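Local coordinates for protein hydrolase, isochorismatase family (Pseudomonas putida KT2440, PDB 4H17) that probably acts as a hydrolase of the isochorismatase family, with a natural substrate that remains to be established, at residues 28-33 against 69-74; 40-45 against 129-134; 51-56 against 90-95. All blocks are in the same frame, centred on the assembly; numbering follows the deposited sequence.

Contact 1 of 3, residues 28-33 against 69-74; sequences IIDAQK and VRHLGT. With SO4 (sulfate ion), chain E; SO4 (sulfate ion), chain C.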
loop_
_atom_site.group_PDB
_atom_site.type_symbol
_atom_site.label_atom_id
_atom_site.label_comp_id
_atom_site.label_asym_id
_atom_site.label_seq_id
_atom_site.Cartn_x
_atom_site.Cartn_y
_atom_site.Cartn_z
ATOM N N ILE A 28 2.872 7.170 -15.940
ATOM C CA ILE A 28 4.047 7.753 -15.304
ATOM C C ILE A 28 3.550 8.614 -14.147
ATOM O O ILE A 28 2.883 9.631 -14.351
ATOM C CB ILE A 28 4.853 8.635 -16.270
ATOM C CG1 ILE A 28 5.219 7.830 -17.515
ATOM C CG2 ILE A 28 6.118 9.169 -15.578
ATOM C CD1 ILE A 28 5.896 8.626 -18.594
ATOM N N ILE A 29 3.897 8.209 -12.938
ATOM C CA ILE A 29 3.389 8.858 -11.714
ATOM C C ILE A 29 4.395 9.852 -11.152
ATOM O O ILE A 29 5.526 9.498 -10.734
ATOM C CB ILE A 29 3.025 7.795 -10.674
ATOM C CG1 ILE A 29 1.887 6.915 -11.193
ATOM C CG2 ILE A 29 2.633 8.429 -9.359
ATOM C CD1 ILE A 29 1.503 5.727 -10.327
ATOM N N ASP A 30 4.015 11.136 -11.176
ATOM C CA ASP A 30 4.660 12.165 -10.390
ATOM C C ASP A 30 6.094 12.465 -10.819
ATOM O O ASP A 30 6.954 12.622 -9.969
ATOM C CB ASP A 30 4.608 11.845 -8.883
ATOM C CG ASP A 30 3.173 11.712 -8.342
ATOM O OD1 ASP A 30 2.210 12.269 -8.941
ATOM O OD2 ASP A 30 3.056 11.077 -7.264
ATOM N N ALA A 31 6.357 12.509 -12.124
ATOM C CA ALA A 31 7.734 12.761 -12.587
ATOM C C ALA A 31 8.003 14.273 -12.545
ATOM O O ALA A 31 8.099 14.971 -13.568
ATOM C CB ALA A 31 7.947 12.140 -13.955
ATOM N N GLN A 32 8.121 14.769 -11.315
ATOM C CA GLN A 32 8.175 16.204 -11.035
ATOM C C GLN A 32 9.452 16.644 -10.326
ATOM O O GLN A 32 10.108 15.868 -9.650
ATOM C CB GLN A 32 6.990 16.627 -10.207
ATOM C CG GLN A 32 5.666 16.376 -10.890
ATOM C CD GLN A 32 4.524 16.722 -10.000
ATOM O OE1 GLN A 32 3.924 15.847 -9.333
ATOM N NE2 GLN A 32 4.163 18.024 -9.994
ATOM N N LYS A 33 9.766 17.935 -10.475
ATOM C CA LYS A 33 11.051 18.471 -10.000
ATOM C C LYS A 33 11.205 18.510 -8.445
ATOM O O LYS A 33 12.342 18.517 -7.924
ATOM C CB LYS A 33 11.322 19.853 -10.602
ATOM C CG LYS A 33 11.477 19.913 -12.093
ATOM C CD LYS A 33 11.910 21.307 -12.551
ATOM C CE LYS A 33 12.210 21.361 -14.019
ATOM N NZ LYS A 33 12.468 22.767 -14.409
ATOM N N VAL A 69 0.672 11.474 -14.510
ATOM C CA VAL A 69 0.040 11.915 -13.279
ATOM C C VAL A 69 0.954 12.914 -12.559
ATOM O O VAL A 69 2.146 12.649 -12.458
ATOM C CB VAL A 69 -0.245 10.687 -12.383
ATOM C CG1 VAL A 69 -0.817 11.117 -11.064
ATOM C CG2 VAL A 69 -1.163 9.677 -13.078
ATOM N N ARG A 70 0.404 14.001 -12.013
ATOM C CA ARG A 70 1.130 14.901 -11.148
ATOM C C ARG A 70 0.301 15.275 -9.941
ATOM O O ARG A 70 -0.937 15.224 -9.973
ATOM C CB ARG A 70 1.455 16.228 -11.867
ATOM C CG ARG A 70 2.553 16.145 -12.895
ATOM C CD ARG A 70 2.993 17.537 -13.319
ATOM N NE ARG A 70 1.970 18.247 -14.115
ATOM C CZ ARG A 70 2.203 19.398 -14.779
ATOM N NH1 ARG A 70 3.356 20.026 -14.689
ATOM N NH2 ARG A 70 1.236 19.937 -15.519
ATOM N N HIS A 71 0.996 15.715 -8.902
ATOM C CA HIS A 71 0.364 16.323 -7.747
ATOM C C HIS A 71 -0.336 17.614 -8.121
ATOM O O HIS A 71 0.195 18.425 -8.912
ATOM C CB HIS A 71 1.375 16.656 -6.685
ATOM C CG HIS A 71 1.892 15.489 -5.927
ATOM N ND1 HIS A 71 1.921 15.441 -4.554
ATOM C CD2 HIS A 71 2.435 14.337 -6.358
ATOM C CE1 HIS A 71 2.416 14.283 -4.168
ATOM N NE2 HIS A 71 2.784 13.616 -5.246
ATOM N N LEU A 72 -1.502 17.829 -7.526
ATOM C CA LEU A 72 -2.090 19.158 -7.552
ATOM C C LEU A 72 -1.159 20.147 -6.849
ATOM O O LEU A 72 -0.953 21.258 -7.353
ATOM C CB LEU A 72 -3.452 19.152 -6.895
ATOM C CG LEU A 72 -4.554 18.604 -7.789
ATOM C CD1 LEU A 72 -5.746 18.230 -6.919
ATOM C CD2 LEU A 72 -4.947 19.630 -8.850
ATOM N N GLY A 73 -0.538 19.734 -5.748
ATOM C CA GLY A 73 0.343 20.647 -4.999
ATOM C C GLY A 73 -0.319 21.825 -4.319
ATOM O O GLY A 73 -1.559 22.032 -4.356
ATOM N N THR A 74 0.549 22.637 -3.737
ATOM C CA THR A 74 0.137 23.813 -3.002
ATOM C C THR A 74 0.956 24.999 -3.517
ATOM O O THR A 74 2.141 24.917 -3.577
ATOM C CB THR A 74 0.390 23.608 -1.491
ATOM O OG1 THR A 74 -0.318 22.454 -1.007
ATOM C CG2 THR A 74 -0.069 24.769 -0.671
HETATM S S SO4 E . -0.294 17.539 -2.932
HETATM O O1 SO4 E . -0.271 16.286 -2.091
HETATM O O2 SO4 E . -0.642 18.651 -1.988
HETATM O O3 SO4 E . -1.095 17.419 -4.103
HETATM O O4 SO4 E . 1.137 17.771 -3.257
HETATM S S SO4 C . 4.182 10.705 -3.168
HETATM O O1 SO4 C . 3.157 11.216 -4.103
HETATM O O2 SO4 C . 4.504 9.329 -3.448
HETATM O O3 SO4 C . 3.598 10.757 -1.806
HETATM O O4 SO4 C . 5.377 11.567 -3.112
HETATM O O HOH W 1 4.520 12.455 -14.387
HETATM O O HOH W 2 2.388 19.849 -8.916
#
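I28 and V69 meet on neighbouring parallel strands, 24-29 and 66-71. These are the two strands of a beta-alpha-beta crossover in the Rossmann-like fold. Backbone bonds join them. V69 N gives to I28 O at 2.9 Å, and V69 O takes D30 N at 2.7 Å. The pair brackets I29, as expected of a parallel ladder. Past I29 the chain leaves the sheet, and A31 centres an inverse gamma turn. Water 1 links the two segments, accepting from A31 N and donating to V69 O.

The apolar part is small. I29 and V69 lie on the same face of the sheet, with I29 CG1 4.5 Å from V69 CB.

Side-chain to backbone bonds extend the grip beyond the strand. Q32 OE1 accepts H71 N at 3.0 Å, with a fairly straight N-H...O angle of 164°. The Q32 side chain crosses R70 at about a right angle, with its CD 3.5 Å from R70 CG. Q32 NE2 gives to water 2, which donates to H71 O, and also to G86 O. Both ends of the amide are thus used, which fixes its rotation.

The last group is polar and gathers at the H71 ring. D30 CG stands beside its own backbone N (chi1 -60°), bringing the carboxylate to the ring edge, with the two planes 61° apart. H71 NE2 makes only a weak bond to D30 OD2, at 3.3 Å. NE2 also gives to a sulfate, probably from the crystallisation liquor, that Y35, S135, S136 and M132 help to hold. The site is at the carboxyl ends of the strands, consistent with the family's active-site position. At the ring's other nitrogen, H71 ND1 gives to O4 of a second sulfate at 2.8 Å, also near the ring plane.

Contact 2 of 3, residues 40-45 against 129-134; sequences LKLSGM and CGFMSH. With SO4 (sulfate ion), chain C; EDO (1,2-ethanediol), chain H.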
loop_
_atom_site.group_PDB
_atom_site.type_symbol
_atom_site.label_atom_id
_atom_site.label_comp_id
_atom_site.label_asym_id
_atom_site.label_seq_id
_atom_site.Cartn_x
_atom_site.Cartn_y
_atom_site.Cartn_z
ATOM N N LEU A 40 12.483 16.019 -0.101
ATOM C CA LEU A 40 11.880 14.949 -0.907
ATOM C C LEU A 40 12.810 14.509 -2.051
ATOM O O LEU A 40 12.400 13.798 -2.926
ATOM C CB LEU A 40 10.484 15.328 -1.427
ATOM C CG LEU A 40 9.467 15.575 -0.323
ATOM C CD1 LEU A 40 8.219 16.108 -0.994
ATOM C CD2 LEU A 40 9.186 14.277 0.444
ATOM N N LYS A 41 14.098 14.874 -1.978
ATOM C CA LYS A 41 15.038 14.428 -2.984
ATOM C C LYS A 41 15.114 12.914 -2.928
ATOM O O LYS A 41 15.394 12.374 -1.839
ATOM C CB LYS A 41 16.438 15.002 -2.724
ATOM C CG LYS A 41 17.459 14.630 -3.756
ATOM C CD LYS A 41 18.851 15.091 -3.314
ATOM C CE LYS A 41 19.889 14.701 -4.358
ATOM N NZ LYS A 41 21.021 15.676 -4.430
ATOM N N LEU A 42 14.912 12.232 -4.064
ATOM C CA LEU A 42 14.852 10.769 -4.075
ATOM C C LEU A 42 16.214 10.210 -4.387
ATOM O O LEU A 42 17.075 10.936 -4.917
ATOM C CB LEU A 42 13.793 10.205 -5.001
ATOM C CG LEU A 42 12.400 10.789 -4.716
ATOM C CD1 LEU A 42 11.398 10.188 -5.703
ATOM C CD2 LEU A 42 11.880 10.583 -3.298
ATOM N N SER A 43 16.402 8.934 -4.062
ATOM C CA SER A 43 17.679 8.268 -4.289
ATOM C C SER A 43 17.659 7.500 -5.587
ATOM O O SER A 43 16.642 6.946 -5.964
ATOM C CB SER A 43 18.016 7.296 -3.156
ATOM O OG SER A 43 18.137 7.968 -1.933
ATOM N N GLY A 44 18.802 7.476 -6.265
ATOM C CA GLY A 44 18.884 6.784 -7.544
ATOM C C GLY A 44 18.043 7.435 -8.640
ATOM O O GLY A 44 17.571 6.738 -9.543
HETATM N N MSE A 45 17.912 8.759 -8.630
HETATM C CA MSE A 45 17.062 9.422 -9.602
HETATM C C MSE A 45 17.622 9.466 -10.972
HETATM O O MSE A 45 16.867 9.401 -11.936
HETATM C CB MSE A 45 16.692 10.872 -9.277
HETATM C CG MSE A 45 15.629 10.975 -8.223
HETATM SE SE MSE A 45 13.989 10.151 -8.943
HETATM C CE MSE A 45 13.036 11.752 -9.523
ATOM N N CYS A 129 5.223 3.375 -13.578
ATOM C CA CYS A 129 6.499 3.821 -13.083
ATOM C C CYS A 129 6.277 5.144 -12.348
ATOM O O CYS A 129 5.169 5.679 -12.394
ATOM C CB CYS A 129 7.487 3.969 -14.242
ATOM S SG CYS A 129 7.012 5.189 -15.487
ATOM N N GLY A 130 7.336 5.628 -11.711
ATOM C CA GLY A 130 7.342 6.944 -11.052
ATOM C C GLY A 130 7.557 6.905 -9.555
ATOM O O GLY A 130 8.212 6.000 -9.015
ATOM N N PHE A 131 6.989 7.885 -8.871
ATOM C CA PHE A 131 7.434 8.335 -7.585
ATOM C C PHE A 131 6.301 8.727 -6.678
ATOM O O PHE A 131 5.260 9.231 -7.157
ATOM C CB PHE A 131 8.345 9.575 -7.765
ATOM C CG PHE A 131 9.325 9.385 -8.861
ATOM C CD1 PHE A 131 10.409 8.532 -8.693
ATOM C CD2 PHE A 131 9.185 10.065 -10.032
ATOM C CE1 PHE A 131 11.266 8.276 -9.744
ATOM C CE2 PHE A 131 10.074 9.862 -11.094
ATOM C CZ PHE A 131 11.146 8.979 -10.937
HETATM N N MSE A 132 6.451 8.548 -5.345
HETATM C CA MSE A 132 7.482 7.686 -4.673
HETATM C C MSE A 132 6.982 6.265 -4.641
HETATM O O MSE A 132 5.762 6.018 -4.598
HETATM C CB MSE A 132 7.689 8.169 -3.235
HETATM C CG MSE A 132 8.176 9.603 -3.193
HETATM SE SE MSE A 132 8.612 10.277 -1.416
HETATM C CE MSE A 132 6.855 10.028 -0.536
ATOM N N SER A 133 7.894 5.317 -4.690
ATOM C CA SER A 133 7.507 3.920 -4.839
ATOM C C SER A 133 6.581 3.483 -3.707
ATOM O O SER A 133 5.633 2.732 -3.961
ATOM C CB SER A 133 8.728 2.995 -4.930
ATOM O OG SER A 133 9.568 3.116 -3.843
ATOM N N HIS A 134 6.847 3.909 -2.477
ATOM C CA HIS A 134 6.113 3.402 -1.289
ATOM C C HIS A 134 4.771 4.111 -1.063
ATOM O O HIS A 134 3.976 3.684 -0.230
ATOM C CB HIS A 134 6.947 3.483 -0.010
ATOM C CG HIS A 134 7.232 4.874 0.420
ATOM N ND1 HIS A 134 8.144 5.673 -0.226
ATOM C CD2 HIS A 134 6.679 5.645 1.383
ATOM C CE1 HIS A 134 8.144 6.874 0.314
ATOM N NE2 HIS A 134 7.297 6.871 1.321
HETATM S S SO4 C . 4.182 10.705 -3.168
HETATM O O1 SO4 C . 3.157 11.216 -4.103
HETATM O O2 SO4 C . 4.504 9.329 -3.448
HETATM O O3 SO4 C . 3.598 10.757 -1.806
HETATM O O4 SO4 C . 5.377 11.567 -3.112
HETATM C C1 EDO H . 16.702 3.166 -4.612
HETATM O O1 EDO H . 17.774 4.118 -4.743
HETATM C C2 EDO H . 15.471 3.782 -5.272
HETATM O O2 EDO H . 15.045 4.983 -4.623
#
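M45 and F131 make the tight part of this contact. Both M45 and M132 are selenomethionine. The M45 chain bends at chi2 (-64°) and again at chi3, which lays its methyl over the F131 ring. M45 CE is 3.8 Å from the ring centroid and 17° off the normal, a CH-pi contact. M45 SE approaches more obliquely, 3.4 Å from F131 CE1, as a Met-aromatic contact. L42 adds a forked grip. Its CD1 comes obliquely to F131 CD1 at 3.6 Å, while its CD2 lies 3.8 Å from M132 SE. All four of these residues are buried. Replacing F131 by an alanine would probably open a gap beside M45 and L42 and leave the M45 methyl free to turn.

The packing is looser at L40, whose CD2 is 4.4 Å from M132 SE. The outer side of the loop, at K41, S43 and G44, is exposed. There a molecule of 1,2-ethanediol, probably from the crystallisation liquor, gives from O2 to S43 O at 2.9 Å, with a second, weak bond from O1.

The peptide bond before M132 is cis. M132 N gives to sulfate O2 at 2.8 Å, so the backbone here helps to hold the bound anion. This non-proline cis peptide lies beside what is probably the active-site pocket, as in isochorismatase relatives.

The contact ties the loop leading into helix 45-61, and that helix's first residue, M45, to the end of strand 125-131 and the residue before helix 133-146. F131 also touches A48 and I52 of helix 45-61, and A159 of strand 150-159. L11 of the second subunit packs on L40, and D185 of the second subunit on M132, so one flank of the contact lies at the dimer interface.

Contact 3 of 3, residues 51-56 against 90-95; sequences NIARLL and PGLEPL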
loop_
_atom_site.group_PDB
_atom_site.type_symbol
_atom_site.label_atom_id
_atom_site.label_comp_id
_atom_site.label_asym_id
_atom_site.label_seq_id
_atom_site.Cartn_x
_atom_site.Cartn_y
_atom_site.Cartn_z
ATOM N N ASN A 51 15.396 5.722 -17.156
ATOM C CA ASN A 51 14.510 4.599 -17.510
ATOM C C ASN A 51 13.087 5.016 -17.862
ATOM O O ASN A 51 12.513 4.473 -18.791
ATOM C CB ASN A 51 14.556 3.488 -16.475
ATOM C CG ASN A 51 15.800 2.639 -16.594
ATOM O OD1 ASN A 51 16.290 2.359 -17.700
ATOM N ND2 ASN A 51 16.318 2.183 -15.464
ATOM N N ILE A 52 12.561 6.044 -17.191
ATOM C CA ILE A 52 11.255 6.579 -17.573
ATOM C C ILE A 52 11.365 7.115 -19.023
ATOM O O ILE A 52 10.499 6.908 -19.867
ATOM C CB ILE A 52 10.736 7.631 -16.558
ATOM C CG1 ILE A 52 10.464 6.969 -15.217
ATOM C CG2 ILE A 52 9.478 8.260 -17.124
ATOM C CD1 ILE A 52 10.129 7.904 -14.089
ATOM N N ALA A 53 12.478 7.781 -19.337
ATOM C CA ALA A 53 12.660 8.326 -20.641
ATOM C C ALA A 53 12.700 7.210 -21.680
ATOM O O ALA A 53 12.128 7.334 -22.728
ATOM C CB ALA A 53 13.908 9.193 -20.711
ATOM N N ARG A 54 13.346 6.087 -21.328
ATOM C CA ARG A 54 13.376 4.922 -22.220
ATOM C C ARG A 54 11.978 4.363 -22.444
ATOM O O ARG A 54 11.636 4.013 -23.582
ATOM C CB ARG A 54 14.306 3.828 -21.705
ATOM C CG ARG A 54 15.750 4.256 -21.685
ATOM C CD ARG A 54 16.682 3.178 -21.159
ATOM N NE ARG A 54 18.060 3.671 -21.220
ATOM C CZ ARG A 54 18.842 3.970 -20.178
ATOM N NH1 ARG A 54 18.440 3.804 -18.921
ATOM N NH2 ARG A 54 20.076 4.404 -20.385
ATOM N N LEU A 55 11.175 4.278 -21.385
ATOM C CA LEU A 55 9.828 3.755 -21.518
ATOM C C LEU A 55 9.007 4.694 -22.362
ATOM O O LEU A 55 8.270 4.249 -23.239
ATOM C CB LEU A 55 9.157 3.589 -20.156
ATOM C CG LEU A 55 9.711 2.484 -19.236
ATOM C CD1 LEU A 55 9.191 2.676 -17.824
ATOM C CD2 LEU A 55 9.376 1.100 -19.789
ATOM N N LEU A 56 9.134 5.993 -22.119
ATOM C CA LEU A 56 8.408 6.974 -22.930
ATOM C C LEU A 56 8.758 6.906 -24.400
ATOM O O LEU A 56 7.887 6.938 -25.279
ATOM C CB LEU A 56 8.734 8.382 -22.470
ATOM C CG LEU A 56 7.924 8.928 -21.340
ATOM C CD1 LEU A 56 8.522 10.273 -20.978
ATOM C CD2 LEU A 56 6.465 9.089 -21.800
ATOM N N PRO A 90 12.917 17.463 -16.448
ATOM C CA PRO A 90 13.350 17.617 -17.837
ATOM C C PRO A 90 13.496 16.297 -18.593
ATOM O O PRO A 90 14.098 15.317 -18.065
ATOM C CB PRO A 90 14.686 18.348 -17.701
ATOM C CG PRO A 90 14.546 19.085 -16.399
ATOM C CD PRO A 90 13.805 18.150 -15.505
ATOM N N GLY A 91 12.879 16.269 -19.770
ATOM C CA GLY A 91 12.853 15.116 -20.631
ATOM C C GLY A 91 11.627 14.236 -20.458
ATOM O O GLY A 91 11.376 13.363 -21.299
ATOM N N LEU A 92 10.879 14.454 -19.374
ATOM C CA LEU A 92 9.735 13.631 -19.071
ATOM C C LEU A 92 8.429 14.395 -19.278
ATOM O O LEU A 92 7.372 14.001 -18.748
ATOM C CB LEU A 92 9.844 13.048 -17.651
ATOM C CG LEU A 92 11.107 12.244 -17.333
ATOM C CD1 LEU A 92 10.994 11.580 -15.970
ATOM C CD2 LEU A 92 11.382 11.211 -18.419
ATOM N N GLU A 93 8.506 15.496 -20.026
ATOM C CA GLU A 93 7.330 16.278 -20.368
ATOM C C GLU A 93 6.367 15.504 -21.298
ATOM O O GLU A 93 6.813 14.781 -22.196
ATOM C CB GLU A 93 7.702 17.600 -21.048
ATOM C CG GLU A 93 8.745 18.433 -20.304
ATOM C CD GLU A 93 10.193 18.088 -20.611
ATOM O OE1 GLU A 93 10.476 17.106 -21.329
ATOM O OE2 GLU A 93 11.063 18.838 -20.110
ATOM N N PRO A 94 5.048 15.725 -21.142
ATOM C CA PRO A 94 4.070 15.178 -22.095
ATOM C C PRO A 94 4.166 15.798 -23.472
ATOM O O PRO A 94 4.625 16.967 -23.618
ATOM C CB PRO A 94 2.733 15.548 -21.513
ATOM C CG PRO A 94 2.962 15.858 -20.087
ATOM C CD PRO A 94 4.388 16.342 -19.981
ATOM N N LEU A 95 3.783 15.010 -24.464
ATOM C CA LEU A 95 3.550 15.484 -25.823
ATOM C C LEU A 95 2.051 15.499 -26.198
ATOM O O LEU A 95 1.194 14.874 -25.543
ATOM C CB LEU A 95 4.282 14.598 -26.801
ATOM C CG LEU A 95 5.794 14.552 -26.677
ATOM C CD1 LEU A 95 6.341 13.500 -27.641
ATOM C CD2 LEU A 95 6.418 15.930 -26.904
#
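A53 and L92 are the pair whose CA atoms come nearest, 6.3 Å apart. Segment 51-56 is regular helix, with L55 N bonded to N51 O and L56 N to I52 O. Segment 90-95 is an irregular loop. G91 has a positive phi of 94°, and a CB there would be jammed against the carbonyl O of P90. The contact is made mainly by apolar side chains.

L92 carries it, crossing both I52 and L56 at about a right angle. Its CG is anti to its own carbonyl carbon (chi1 -56°), and its two methyls end against the helix. L92 CD2 lies 3.7 Å from I52 CG2 and touches A53 from the backbone side, 3.7 Å from A53 N. It also meets L56 CD1, at 4.0 Å. L92 CD1 stays with I52, 3.8 Å from I52 CG2. One leucine end is therefore set between residues on successive turns of the helix. L56 CD1 also comes near the G91 carbonyl, 4.2 Å from G91 O.

No polar bond joins the two segments; the polar groups bond within them or to other parts of the chain. E93 folds back over the loop, and its OE2 takes G91 N at 3.2 Å from above the carboxylate plane. On the helix, R54 NH1 gives to N51 OD1 at 2.9 Å and forms a salt bridge with E47. E93 O is bonded to R60, further along the same helix.

I52 and L56 also reach the sheet, I52 at C129, F131 and A157, and L56 at I66 and H68. Helix 45-61 is the connecting helix of a beta-alpha-beta crossover in the Rossmann-like fold. The loop between strands 66-71 and 99-103 packs against its flank.

From the N terminus, strand 24-29 comes first, then the loop at 40-45 and helix 45-61. Contact 1 closes the loop from 28-33 to 69-74 around that helix and joins two adjacent strands. Contact 3 starts inside this loop and ends beyond it at 90-95, so the two cross. Contact 2 closes the longest loop, from 40-45 to 129-134. It crosses contact 1, while contact 3 nests within it. Strand 24-29 lies between 66-71 and 125-131, and I29 bonds to C129 and F131. I52 touches both I28 and F131. Contacts 1 and 2 share one sulfate; contact 3 joins helix 45-61 to the loop between strands 66-71 and 99-103.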